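Local coordinates for Myo-inositol dehydrogenase (PDB 3EUW), which probably catalyses the NAD+-dependent oxidation of myo-inositol, as a tetrameric member of the Gfo/Idh/MocA family, at residues A[106-111]-A[305-310]; A[259-264]-A[269-274]; A[30-35]-A[64-69]; A[196-199]-A[204-207]. One frame throughout, in Å; residues are numbered along the deposited sequence.

Overall arrangement
The four contacts sample the two halves of the chain and an arm that meets other subunits. Interaction 3 lies in the Rossmann domain, between strand 29-35 and the loop entering strand 68-71; the side chain of Val32 is about 10 Å from a bound sodium ion, whose site comprises Ile23, Ala24, Asn26 and Leu29. Interaction 1, its centre about 23 Å from that of interaction 3, joins a Rossmann helix to the start of helix 307-326. Interaction 4 belongs to the C-terminal domain, about 41 Å from interaction 3 between centres and across the chain's centre from it. Interaction 2 forms a hairpin, about 45 Å from interaction 1 between centres and about 30 Å from the chain's centre.

Interaction 1 (A[106-111]-A[305-310])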
loop_
_atom_site.group_PDB
_atom_site.type_symbol
_atom_site.label_atom_id
_atom_site.label_comp_id
_atom_site.label_asym_id
_atom_site.label_seq_id
_atom_site.Cartn_x
_atom_site.Cartn_y
_atom_site.Cartn_z
ATOM N N ARG A 106 7.299 -45.179 -4.423
ATOM C CA ARG A 106 7.639 -46.153 -3.396
ATOM C C ARG A 106 8.681 -47.139 -3.919
ATOM O O ARG A 106 9.641 -47.461 -3.228
ATOM C CB ARG A 106 6.391 -46.922 -2.938
ATOM C CG ARG A 106 5.316 -46.064 -2.262
ATOM C CD ARG A 106 4.144 -46.925 -1.784
ATOM N NE ARG A 106 2.963 -46.145 -1.403
ATOM C CZ ARG A 106 2.940 -45.242 -0.430
ATOM N NH1 ARG A 106 4.039 -44.992 0.272
ATOM N NH2 ARG A 106 1.815 -44.593 -0.156
ATOM N N ALA A 107 8.483 -47.620 -5.142
ATOM C CA ALA A 107 9.415 -48.570 -5.738
ATOM C C ALA A 107 10.801 -47.944 -5.795
ATOM O O ALA A 107 11.790 -48.550 -5.385
ATOM C CB ALA A 107 8.952 -48.947 -7.134
ATOM N N CYS A 108 10.860 -46.719 -6.305
ATOM C CA CYS A 108 12.123 -46.010 -6.406
ATOM C C CYS A 108 12.806 -45.912 -5.043
ATOM O O CYS A 108 14.001 -46.183 -4.920
ATOM C CB CYS A 108 11.902 -44.612 -6.977
ATOM S SG CYS A 108 13.343 -43.554 -6.843
ATOM N N LYS A 109 12.044 -45.536 -4.021
ATOM C CA LYS A 109 12.601 -45.404 -2.680
ATOM C C LYS A 109 13.251 -46.693 -2.175
ATOM O O LYS A 109 14.249 -46.653 -1.455
ATOM C CB LYS A 109 11.520 -44.970 -1.705
ATOM C CG LYS A 109 12.033 -44.699 -0.307
ATOM C CD LYS A 109 10.907 -44.170 0.558
ATOM C CE LYS A 109 11.387 -43.789 1.942
ATOM N NZ LYS A 109 10.272 -43.189 2.721
ATOM N N GLU A 110 12.672 -47.830 -2.544
ATOM C CA GLU A 110 13.196 -49.124 -2.138
ATOM C C GLU A 110 14.497 -49.471 -2.865
ATOM O O GLU A 110 15.473 -49.883 -2.245
ATOM C CB GLU A 110 12.149 -50.210 -2.393
ATOM C CG GLU A 110 11.202 -50.448 -1.229
ATOM C CD GLU A 110 9.848 -50.986 -1.668
ATOM O OE1 GLU A 110 9.799 -51.768 -2.646
ATOM O OE2 GLU A 110 8.833 -50.634 -1.025
ATOM N N LYS A 111 14.515 -49.292 -4.179
ATOM C CA LYS A 111 15.706 -49.605 -4.949
ATOM C C LYS A 111 16.924 -48.796 -4.510
ATOM O O LYS A 111 18.006 -49.349 -4.323
ATOM C CB LYS A 111 15.450 -49.384 -6.443
ATOM C CG LYS A 111 16.618 -49.809 -7.325
ATOM C CD LYS A 111 16.288 -49.730 -8.813
ATOM C CE LYS A 111 15.227 -50.749 -9.217
ATOM N NZ LYS A 111 14.954 -50.727 -10.688
ATOM N N PRO A 305 14.646 -29.073 0.520
ATOM C CA PRO A 305 13.730 -30.210 0.684
ATOM C C PRO A 305 14.399 -31.533 0.302
ATOM O O PRO A 305 15.221 -31.579 -0.620
ATOM C CB PRO A 305 12.588 -29.878 -0.275
ATOM C CG PRO A 305 12.621 -28.387 -0.360
ATOM C CD PRO A 305 14.095 -28.115 -0.453
ATOM N N ASN A 306 14.027 -32.601 1.001
ATOM C CA ASN A 306 14.582 -33.920 0.727
ATOM C C ASN A 306 13.612 -34.838 -0.022
ATOM O O ASN A 306 12.476 -34.465 -0.342
ATOM C CB ASN A 306 15.012 -34.609 2.029
ATOM C CG ASN A 306 13.857 -34.849 2.979
ATOM O OD1 ASN A 306 12.767 -35.260 2.573
ATOM N ND2 ASN A 306 14.096 -34.615 4.260
ATOM N N PHE A 307 14.080 -36.054 -0.284
ATOM C CA PHE A 307 13.294 -37.054 -0.982
ATOM C C PHE A 307 11.946 -37.238 -0.290
ATOM O O PHE A 307 10.899 -37.261 -0.936
ATOM C CB PHE A 307 14.054 -38.385 -0.990
ATOM C CG PHE A 307 13.409 -39.451 -1.825
ATOM C CD1 PHE A 307 13.720 -39.577 -3.174
ATOM C CD2 PHE A 307 12.499 -40.342 -1.257
ATOM C CE1 PHE A 307 13.134 -40.581 -3.952
ATOM C CE2 PHE A 307 11.906 -41.345 -2.025
ATOM C CZ PHE A 307 12.224 -41.466 -3.375
ATOM N N GLU A 308 11.987 -37.357 1.030
ATOM C CA GLU A 308 10.792 -37.560 1.840
ATOM C C GLU A 308 9.763 -36.443 1.659
ATOM O O GLU A 308 8.567 -36.702 1.658
ATOM C CB GLU A 308 11.179 -37.682 3.318
ATOM C CG GLU A 308 10.193 -38.464 4.149
ATOM C CD GLU A 308 9.909 -39.835 3.560
ATOM O OE1 GLU A 308 10.870 -40.566 3.226
ATOM O OE2 GLU A 308 8.719 -40.184 3.436
ATOM N N ASP A 309 10.223 -35.206 1.513
ATOM C CA ASP A 309 9.293 -34.101 1.314
ATOM C C ASP A 309 8.568 -34.299 -0.010
ATOM O O ASP A 309 7.423 -33.882 -0.166
ATOM C CB ASP A 309 10.027 -32.759 1.302
ATOM C CG ASP A 309 10.673 -32.434 2.639
ATOM O OD1 ASP A 309 9.999 -32.561 3.687
ATOM O OD2 ASP A 309 11.856 -32.039 2.638
ATOM N N GLY A 310 9.246 -34.943 -0.956
ATOM C CA GLY A 310 8.646 -35.202 -2.253
ATOM C C GLY A 310 7.586 -36.288 -2.165
ATOM O O GLY A 310 6.564 -36.239 -2.846
#
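Phe307 points its ring at helix 102-112, where Cys108 and Lys109 receive it from two directions. Cys108 SG stands at the ring edge, 4.2 Å from Phe307 CE1 and 75° off the ring normal, a sulfur-aromatic contact. Lys109 comes in obliquely: its CB lies 3.7 Å from Phe307 CE2, and CG and CD follow past the same corner of the ring. With CG anti to the backbone N (chi1 -175°) and every later torsion extended, the lysine runs past the phenyl group and carries its ammonium to the next residue. There Lys109 NZ forms a salt bridge with Glu308 OE1 at 2.7 Å, OE1 receiving it on its syn lone pair, the side of the other oxygen; the glutamate bends at chi2 (54°) to meet it. At the start of helix 307-326, Asn306 (the N-cap) and Asp309 make a capping box: Asp309 N donates to Asn306 OD1 and Asn306 N to Asp309 OD2, both at 2.8 Å. Asp309 is further tied to Arg183 by a salt bridge. Phe307 also packs on Ile98 and on Val119 of strand 119-121, an outer strand of the parallel sheet, while Cys108 touches Val79 and Thr83 of helix 78-87, so helix 307-326 starts against the Rossmann domain.

Interaction 2 (A[259-264]-A[269-274]); sequences TVRKHN and EQADPI
A beta hairpin, strand 260-263 turning back into the short strand 270-271, is the element formed here. Its register is set by the hydrogen-bonded pair Lys262 and Gln270: Lys262 N donates to Gln270 O at 2.8 Å and Gln270 N to Lys262 O at 3.0 Å. Where Val260 faces Asp272, two waters bridge the strands: one links Val260 O to Asp272 N, a second joins Val260 O to Asp272 OD1. On the face of Lys262 and Gln270, Lys262 CE passes 3.8 Å from Gln270 NE2, and a water accepting from Gln270 NE2 also accepts from Asn264 ND2. Towards the turn, the imidazole of His263 meets the carboxylate of Glu269 with the two planes 78° apart; the bond from His263 NE2 to Glu269 OE2 is weak at 3.3 Å. Arg261, extended from CG to NE, brings NH1 within 2.9 Å of Glu269 O, near the guanidinium plane, with Ala271 CB over one face. Its NE pairs with Asp253 of a second subunit and its NH2 with Glu269 of a third, while Lys262 pairs with Glu142 of the second. Since the strongest partners of these two cations belong to other chains, Arg261 and Lys262 probably help to join subunits of the tetramer.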
loop_
_atom_site.group_PDB
_atom_site.type_symbol
_atom_site.label_atom_id
_atom_site.label_comp_id
_atom_site.label_asym_id
_atom_site.label_seq_id
_atom_site.Cartn_x
_atom_site.Cartn_y
_atom_site.Cartn_z
ATOM N N THR A 259 7.970 -0.198 -9.281
ATOM C CA THR A 259 7.235 0.326 -8.131
ATOM C C THR A 259 6.330 1.482 -8.568
ATOM O O THR A 259 5.892 2.280 -7.742
ATOM C CB THR A 259 8.187 0.872 -7.046
ATOM O OG1 THR A 259 8.995 1.914 -7.610
ATOM C CG2 THR A 259 9.079 -0.230 -6.496
ATOM N N VAL A 260 6.052 1.570 -9.865
ATOM C CA VAL A 260 5.227 2.650 -10.392
ATOM C C VAL A 260 3.738 2.579 -10.067
ATOM O O VAL A 260 3.113 1.525 -10.140
ATOM C CB VAL A 260 5.365 2.762 -11.933
ATOM C CG1 VAL A 260 4.549 3.948 -12.451
ATOM C CG2 VAL A 260 6.821 2.925 -12.313
ATOM N N ARG A 261 3.179 3.728 -9.706
ATOM C CA ARG A 261 1.756 3.837 -9.404
ATOM C C ARG A 261 1.179 5.043 -10.127
ATOM O O ARG A 261 1.778 6.118 -10.134
ATOM C CB ARG A 261 1.533 3.981 -7.903
ATOM C CG ARG A 261 1.725 2.686 -7.139
ATOM C CD ARG A 261 1.670 2.921 -5.645
ATOM N NE ARG A 261 1.903 1.689 -4.903
ATOM C CZ ARG A 261 0.999 0.731 -4.755
ATOM N NH1 ARG A 261 -0.207 0.868 -5.296
ATOM N NH2 ARG A 261 1.303 -0.365 -4.069
ATOM N N LYS A 262 0.018 4.858 -10.743
ATOM C CA LYS A 262 -0.633 5.938 -11.465
ATOM C C LYS A 262 -1.903 6.387 -10.747
ATOM O O LYS A 262 -2.640 5.572 -10.181
ATOM C CB LYS A 262 -0.970 5.504 -12.896
ATOM C CG LYS A 262 -1.558 6.636 -13.727
ATOM C CD LYS A 262 -1.706 6.289 -15.201
ATOM C CE LYS A 262 -2.805 5.277 -15.432
ATOM N NZ LYS A 262 -2.955 4.972 -16.877
ATOM N N HIS A 263 -2.146 7.689 -10.766
ATOM C CA HIS A 263 -3.327 8.254 -10.134
ATOM C C HIS A 263 -3.982 9.230 -11.093
ATOM O O HIS A 263 -3.343 10.162 -11.562
ATOM C CB HIS A 263 -2.950 8.994 -8.851
ATOM C CG HIS A 263 -2.070 8.208 -7.930
ATOM N ND1 HIS A 263 -0.737 7.971 -8.198
ATOM C CD2 HIS A 263 -2.321 7.632 -6.731
ATOM C CE1 HIS A 263 -0.205 7.289 -7.200
ATOM N NE2 HIS A 263 -1.144 7.070 -6.297
ATOM N N ASN A 264 -5.248 8.996 -11.406
ATOM C CA ASN A 264 -5.992 9.882 -12.284
ATOM C C ASN A 264 -7.452 9.911 -11.859
ATOM O O ASN A 264 -7.788 9.483 -10.751
ATOM C CB ASN A 264 -5.854 9.467 -13.762
ATOM C CG ASN A 264 -6.225 8.017 -14.020
ATOM O OD1 ASN A 264 -7.107 7.455 -13.366
ATOM N ND2 ASN A 264 -5.561 7.409 -15.004
ATOM N N GLU A 269 -3.485 4.757 -6.906
ATOM C CA GLU A 269 -2.645 3.611 -6.560
ATOM C C GLU A 269 -2.546 2.530 -7.633
ATOM O O GLU A 269 -2.268 1.379 -7.314
ATOM C CB GLU A 269 -3.138 2.964 -5.261
ATOM C CG GLU A 269 -2.570 3.573 -3.985
ATOM C CD GLU A 269 -2.982 5.004 -3.807
ATOM O OE1 GLU A 269 -4.166 5.294 -4.058
ATOM O OE2 GLU A 269 -2.140 5.834 -3.408
ATOM N N GLN A 270 -2.770 2.885 -8.893
ATOM C CA GLN A 270 -2.696 1.893 -9.965
ATOM C C GLN A 270 -1.270 1.375 -10.129
ATOM O O GLN A 270 -0.370 2.122 -10.491
ATOM C CB GLN A 270 -3.171 2.495 -11.282
ATOM C CG GLN A 270 -4.611 2.978 -11.258
ATOM C CD GLN A 270 -5.095 3.356 -12.640
ATOM O OE1 GLN A 270 -5.130 2.522 -13.537
ATOM N NE2 GLN A 270 -5.457 4.620 -12.823
ATOM N N ALA A 271 -1.067 0.093 -9.854
ATOM C CA ALA A 271 0.255 -0.509 -9.973
ATOM C C ALA A 271 0.279 -1.438 -11.181
ATOM O O ALA A 271 -0.772 -1.730 -11.753
ATOM C CB ALA A 271 0.595 -1.275 -8.696
ATOM N N ASP A 272 1.469 -1.886 -11.580
ATOM C CA ASP A 272 1.574 -2.790 -12.721
ATOM C C ASP A 272 0.912 -4.125 -12.408
ATOM O O ASP A 272 0.727 -4.490 -11.238
ATOM C CB ASP A 272 3.028 -3.146 -13.083
ATOM C CG ASP A 272 3.959 -1.949 -13.161
ATOM O OD1 ASP A 272 3.565 -0.883 -13.676
ATOM O OD2 ASP A 272 5.118 -2.108 -12.723
ATOM N N PRO A 273 0.526 -4.864 -13.458
ATOM C CA PRO A 273 -0.079 -6.171 -13.225
ATOM C C PRO A 273 1.124 -6.899 -12.607
ATOM O O PRO A 273 2.274 -6.518 -12.863
ATOM C CB PRO A 273 -0.377 -6.668 -14.641
ATOM C CG PRO A 273 -0.680 -5.401 -15.380
ATOM C CD PRO A 273 0.397 -4.466 -14.870
ATOM N N ILE A 274 0.893 -7.922 -11.803
ATOM C CA ILE A 274 2.022 -8.605 -11.187
ATOM C C ILE A 274 2.702 -9.544 -12.178
ATOM O O ILE A 274 2.167 -9.794 -13.254
ATOM C CB ILE A 274 1.565 -9.378 -9.955
ATOM C CG1 ILE A 274 0.629 -10.526 -10.362
ATOM C CG2 ILE A 274 0.852 -8.411 -9.010
ATOM C CD1 ILE A 274 0.185 -11.416 -9.182
HETATM O O HOH W 1 3.820 -1.004 -9.925
HETATM O O HOH W 2 1.930 1.038 -12.927
HETATM O O HOH W 3 -6.064 4.715 -15.780
HETATM O O HOH W 4 -3.670 1.987 -15.730
#

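Interaction 3 (A[30-35]-A[64-69])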
loop_
_atom_site.group_PDB
_atom_site.type_symbol
_atom_site.label_atom_id
_atom_site.label_comp_id
_atom_site.label_asym_id
_atom_site.label_seq_id
_atom_site.Cartn_x
_atom_site.Cartn_y
_atom_site.Cartn_z
ATOM N N GLU A 30 29.832 -25.146 -12.476
ATOM C CA GLU A 30 30.200 -25.132 -13.878
ATOM C C GLU A 30 29.355 -26.183 -14.582
ATOM O O GLU A 30 29.304 -27.328 -14.149
ATOM C CB GLU A 30 31.696 -25.454 -14.011
ATOM C CG GLU A 30 32.172 -25.754 -15.416
ATOM C CD GLU A 30 33.694 -25.803 -15.519
ATOM O OE1 GLU A 30 34.205 -26.439 -16.466
ATOM O OE2 GLU A 30 34.378 -25.198 -14.663
ATOM N N LEU A 31 28.674 -25.780 -15.648
ATOM C CA LEU A 31 27.836 -26.694 -16.418
ATOM C C LEU A 31 28.716 -27.355 -17.485
ATOM O O LEU A 31 29.232 -26.677 -18.371
ATOM C CB LEU A 31 26.701 -25.914 -17.083
ATOM C CG LEU A 31 25.753 -26.723 -17.967
ATOM C CD1 LEU A 31 25.099 -27.817 -17.142
ATOM C CD2 LEU A 31 24.702 -25.806 -18.577
ATOM N N VAL A 32 28.886 -28.670 -17.408
ATOM C CA VAL A 32 29.738 -29.353 -18.370
ATOM C C VAL A 32 29.017 -30.202 -19.397
ATOM O O VAL A 32 29.625 -30.636 -20.370
ATOM C CB VAL A 32 30.788 -30.235 -17.667
ATOM C CG1 VAL A 32 31.658 -29.376 -16.781
ATOM C CG2 VAL A 32 30.110 -31.331 -16.861
ATOM N N VAL A 33 27.731 -30.453 -19.194
ATOM C CA VAL A 33 26.996 -31.245 -20.164
ATOM C C VAL A 33 25.490 -31.088 -20.027
ATOM O O VAL A 33 24.954 -31.069 -18.918
ATOM C CB VAL A 33 27.375 -32.748 -20.071
ATOM C CG1 VAL A 33 26.905 -33.330 -18.748
ATOM C CG2 VAL A 33 26.764 -33.514 -21.237
ATOM N N ILE A 34 24.825 -30.957 -21.174
ATOM C CA ILE A 34 23.378 -30.806 -21.248
ATOM C C ILE A 34 22.818 -31.947 -22.099
ATOM O O ILE A 34 23.286 -32.189 -23.205
ATOM C CB ILE A 34 22.983 -29.471 -21.913
ATOM C CG1 ILE A 34 23.565 -28.300 -21.121
ATOM C CG2 ILE A 34 21.464 -29.358 -21.993
ATOM C CD1 ILE A 34 23.172 -26.949 -21.653
ATOM N N ALA A 35 21.818 -32.645 -21.572
ATOM C CA ALA A 35 21.204 -33.754 -22.284
ATOM C C ALA A 35 19.724 -33.489 -22.569
ATOM O O ALA A 35 18.984 -33.005 -21.707
ATOM C CB ALA A 35 21.356 -35.041 -21.480
ATOM N N ASP A 64 33.003 -39.231 -15.863
ATOM C CA ASP A 64 33.403 -39.620 -14.513
ATOM C C ASP A 64 33.749 -38.402 -13.668
ATOM O O ASP A 64 34.365 -38.527 -12.613
ATOM C CB ASP A 64 34.596 -40.599 -14.564
ATOM C CG ASP A 64 35.883 -39.959 -15.084
ATOM O OD1 ASP A 64 35.847 -38.856 -15.666
ATOM O OD2 ASP A 64 36.949 -40.584 -14.915
ATOM N N ASP A 65 33.328 -37.229 -14.131
ATOM C CA ASP A 65 33.598 -35.969 -13.438
ATOM C C ASP A 65 32.346 -35.250 -12.926
ATOM O O ASP A 65 32.442 -34.132 -12.432
ATOM C CB ASP A 65 34.331 -35.021 -14.383
ATOM C CG ASP A 65 33.471 -34.615 -15.570
ATOM O OD1 ASP A 65 32.580 -35.395 -15.944
ATOM O OD2 ASP A 65 33.688 -33.532 -16.139
ATOM N N ILE A 66 31.179 -35.872 -13.048
ATOM C CA ILE A 66 29.939 -35.236 -12.603
ATOM C C ILE A 66 29.790 -35.155 -11.089
ATOM O O ILE A 66 29.630 -36.176 -10.422
ATOM C CB ILE A 66 28.698 -35.968 -13.153
ATOM C CG1 ILE A 66 28.864 -36.227 -14.647
ATOM C CG2 ILE A 66 27.452 -35.118 -12.921
ATOM C CD1 ILE A 66 29.144 -34.982 -15.458
ATOM N N ASP A 67 29.823 -33.932 -10.558
ATOM C CA ASP A 67 29.676 -33.703 -9.116
ATOM C C ASP A 67 28.206 -33.607 -8.715
ATOM O O ASP A 67 27.839 -33.887 -7.577
ATOM C CB ASP A 67 30.356 -32.398 -8.702
ATOM C CG ASP A 67 31.858 -32.499 -8.685
ATOM O OD1 ASP A 67 32.392 -33.376 -7.982
ATOM O OD2 ASP A 67 32.501 -31.688 -9.374
ATOM N N GLY A 68 27.372 -33.186 -9.656
ATOM C CA GLY A 68 25.963 -33.044 -9.357
ATOM C C GLY A 68 25.089 -32.958 -10.587
ATOM O O GLY A 68 25.519 -32.508 -11.649
ATOM N N ILE A 69 23.848 -33.392 -10.429
ATOM C CA ILE A 69 22.893 -33.380 -11.526
ATOM C C ILE A 69 21.627 -32.578 -11.227
ATOM O O ILE A 69 21.144 -32.566 -10.102
ATOM C CB ILE A 69 22.512 -34.816 -11.878
ATOM C CG1 ILE A 69 23.660 -35.451 -12.657
ATOM C CG2 ILE A 69 21.201 -34.860 -12.624
ATOM C CD1 ILE A 69 23.454 -36.911 -12.960
#
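Asp65 OD2, which approaches Val32 CG2 to 4.3 Å, is gripped by a salt bridge from Arg63, with Arg6 NE in a longer, weak ion pair. The rest of the contact is aliphatic. Ile66 reaches across with CD1, which lies 4.0 Å from Val32 CG2 and 4.3 Å from Val33 CG1, so one methyl group meets a branch of each of two successive valines. Neighbours along a regular strand would face opposite ways; here Val32 has a near-helical psi of -12°, and both valines turn toward segment 64-69. In Val32, chi1 of -60° sets CG1 anti to the carbonyl carbon and leaves CG2, between the backbone N and that carbon, to meet the isoleucine; the two side chains run alongside one another, pointing opposite ways. The partners belong to the Rossmann domain: strand 29-35 lies on one side of strand 5-10 and strand 68-71 on the other, and the loop leading into the latter reaches over to the former. Arg63 packs on both valines. No hydrogen bond links the segments, so across this contact they meet by dispersion and burial of methyl groups, and the nearby arginines would be expected to offset the charge that Asp65 brings to this apolar edge.

Interaction 4 (A[196-199]-A[204-207])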
loop_
_atom_site.group_PDB
_atom_site.type_symbol
_atom_site.label_atom_id
_atom_site.label_comp_id
_atom_site.label_asym_id
_atom_site.label_seq_id
_atom_site.Cartn_x
_atom_site.Cartn_y
_atom_site.Cartn_z
ATOM N N GLY A 196 -13.313 -29.363 -4.902
ATOM C CA GLY A 196 -12.987 -28.977 -6.265
ATOM C C GLY A 196 -14.218 -28.520 -7.012
ATOM O O GLY A 196 -15.326 -28.952 -6.707
ATOM N N ALA A 197 -14.025 -27.647 -7.993
ATOM C CA ALA A 197 -15.130 -27.132 -8.793
ATOM C C ALA A 197 -14.696 -26.907 -10.250
ATOM O O ALA A 197 -13.517 -27.036 -10.585
ATOM C CB ALA A 197 -15.657 -25.830 -8.185
ATOM N N ASN A 198 -15.661 -26.576 -11.103
ATOM C CA ASN A 198 -15.419 -26.342 -12.527
ATOM C C ASN A 198 -16.224 -25.118 -12.951
ATOM O O ASN A 198 -17.405 -25.238 -13.269
ATOM C CB ASN A 198 -15.877 -27.566 -13.320
ATOM C CG ASN A 198 -14.927 -28.737 -13.186
ATOM O OD1 ASN A 198 -13.969 -28.852 -13.940
ATOM N ND2 ASN A 198 -15.173 -29.598 -12.212
ATOM N N VAL A 199 -15.582 -23.952 -12.961
ATOM C CA VAL A 199 -16.263 -22.702 -13.292
ATOM C C VAL A 199 -15.971 -21.972 -14.606
ATOM O O VAL A 199 -16.697 -21.034 -14.947
ATOM C CB VAL A 199 -16.055 -21.655 -12.172
ATOM C CG1 VAL A 199 -16.564 -22.207 -10.867
ATOM C CG2 VAL A 199 -14.565 -21.273 -12.067
ATOM N N ILE A 204 -10.290 -28.174 -19.087
ATOM C CA ILE A 204 -9.973 -28.847 -17.826
ATOM C C ILE A 204 -11.100 -29.819 -17.454
ATOM O O ILE A 204 -10.845 -30.913 -16.958
ATOM C CB ILE A 204 -9.738 -27.812 -16.686
ATOM C CG1 ILE A 204 -8.420 -27.070 -16.948
ATOM C CG2 ILE A 204 -9.723 -28.498 -15.307
ATOM C CD1 ILE A 204 -8.168 -25.928 -15.990
ATOM N N ALA A 205 -12.337 -29.420 -17.709
ATOM C CA ALA A 205 -13.492 -30.266 -17.433
ATOM C C ALA A 205 -13.441 -31.513 -18.340
ATOM O O ALA A 205 -13.877 -32.602 -17.965
ATOM C CB ALA A 205 -14.787 -29.474 -17.678
ATOM N N GLU A 206 -12.902 -31.337 -19.539
ATOM C CA GLU A 206 -12.777 -32.429 -20.497
ATOM C C GLU A 206 -11.891 -33.563 -19.957
ATOM O O GLU A 206 -12.099 -34.736 -20.269
ATOM C CB GLU A 206 -12.204 -31.874 -21.811
ATOM C CG GLU A 206 -11.546 -32.902 -22.729
ATOM C CD GLU A 206 -10.976 -32.287 -24.013
ATOM O OE1 GLU A 206 -10.308 -31.234 -23.937
ATOM O OE2 GLU A 206 -11.183 -32.871 -25.101
ATOM N N PHE A 207 -10.904 -33.203 -19.144
ATOM C CA PHE A 207 -9.985 -34.177 -18.570
ATOM C C PHE A 207 -10.374 -34.633 -17.166
ATOM O O PHE A 207 -9.561 -35.232 -16.464
ATOM C CB PHE A 207 -8.576 -33.593 -18.522
ATOM C CG PHE A 207 -7.915 -33.502 -19.860
ATOM C CD1 PHE A 207 -7.560 -34.658 -20.556
ATOM C CD2 PHE A 207 -7.657 -32.266 -20.435
ATOM C CE1 PHE A 207 -6.956 -34.577 -21.808
ATOM C CE2 PHE A 207 -7.054 -32.176 -21.686
ATOM C CZ PHE A 207 -6.702 -33.329 -22.374
#
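Asn198 faces Ala205 across the connection that leaves strand 189-197, and its side chain carries the contact alone on its side. CB points toward the other segment but remains 4.9 Å from Ala205 CB. CG, placed anti to the carbonyl carbon beside the backbone N (chi1 -75°), closes to 4.6 Å from the same methyl group. One arm of the amide lies nearest the alanine: the atom modelled as OD1 lies 3.8 Å from Ala205 CA and 3.9 Å from Ala205 CB, and 4.5 Å from Ile204 CG2. The amide is probably turned over in the model, so which of oxygen and nitrogen occupies this place is doubtful; no hydrogen bond across the segments is found, and the contact is best read as a loose touch. The two segments belong to one excursion of the C-terminal domain: strand 189-197 and strand 212-219 are antiparallel neighbours in its mixed sheet, and the chain between them forms the short helix 202-206 on the way. Asn198 also packs on Tyr210, on the return path. Ile204 sits deeper, its side chain against Asp209, Asp211 and Arg231, and its backbone N is hydrogen-bonded to Ser201 OG. Val199 N is bonded to Asp211 OD1.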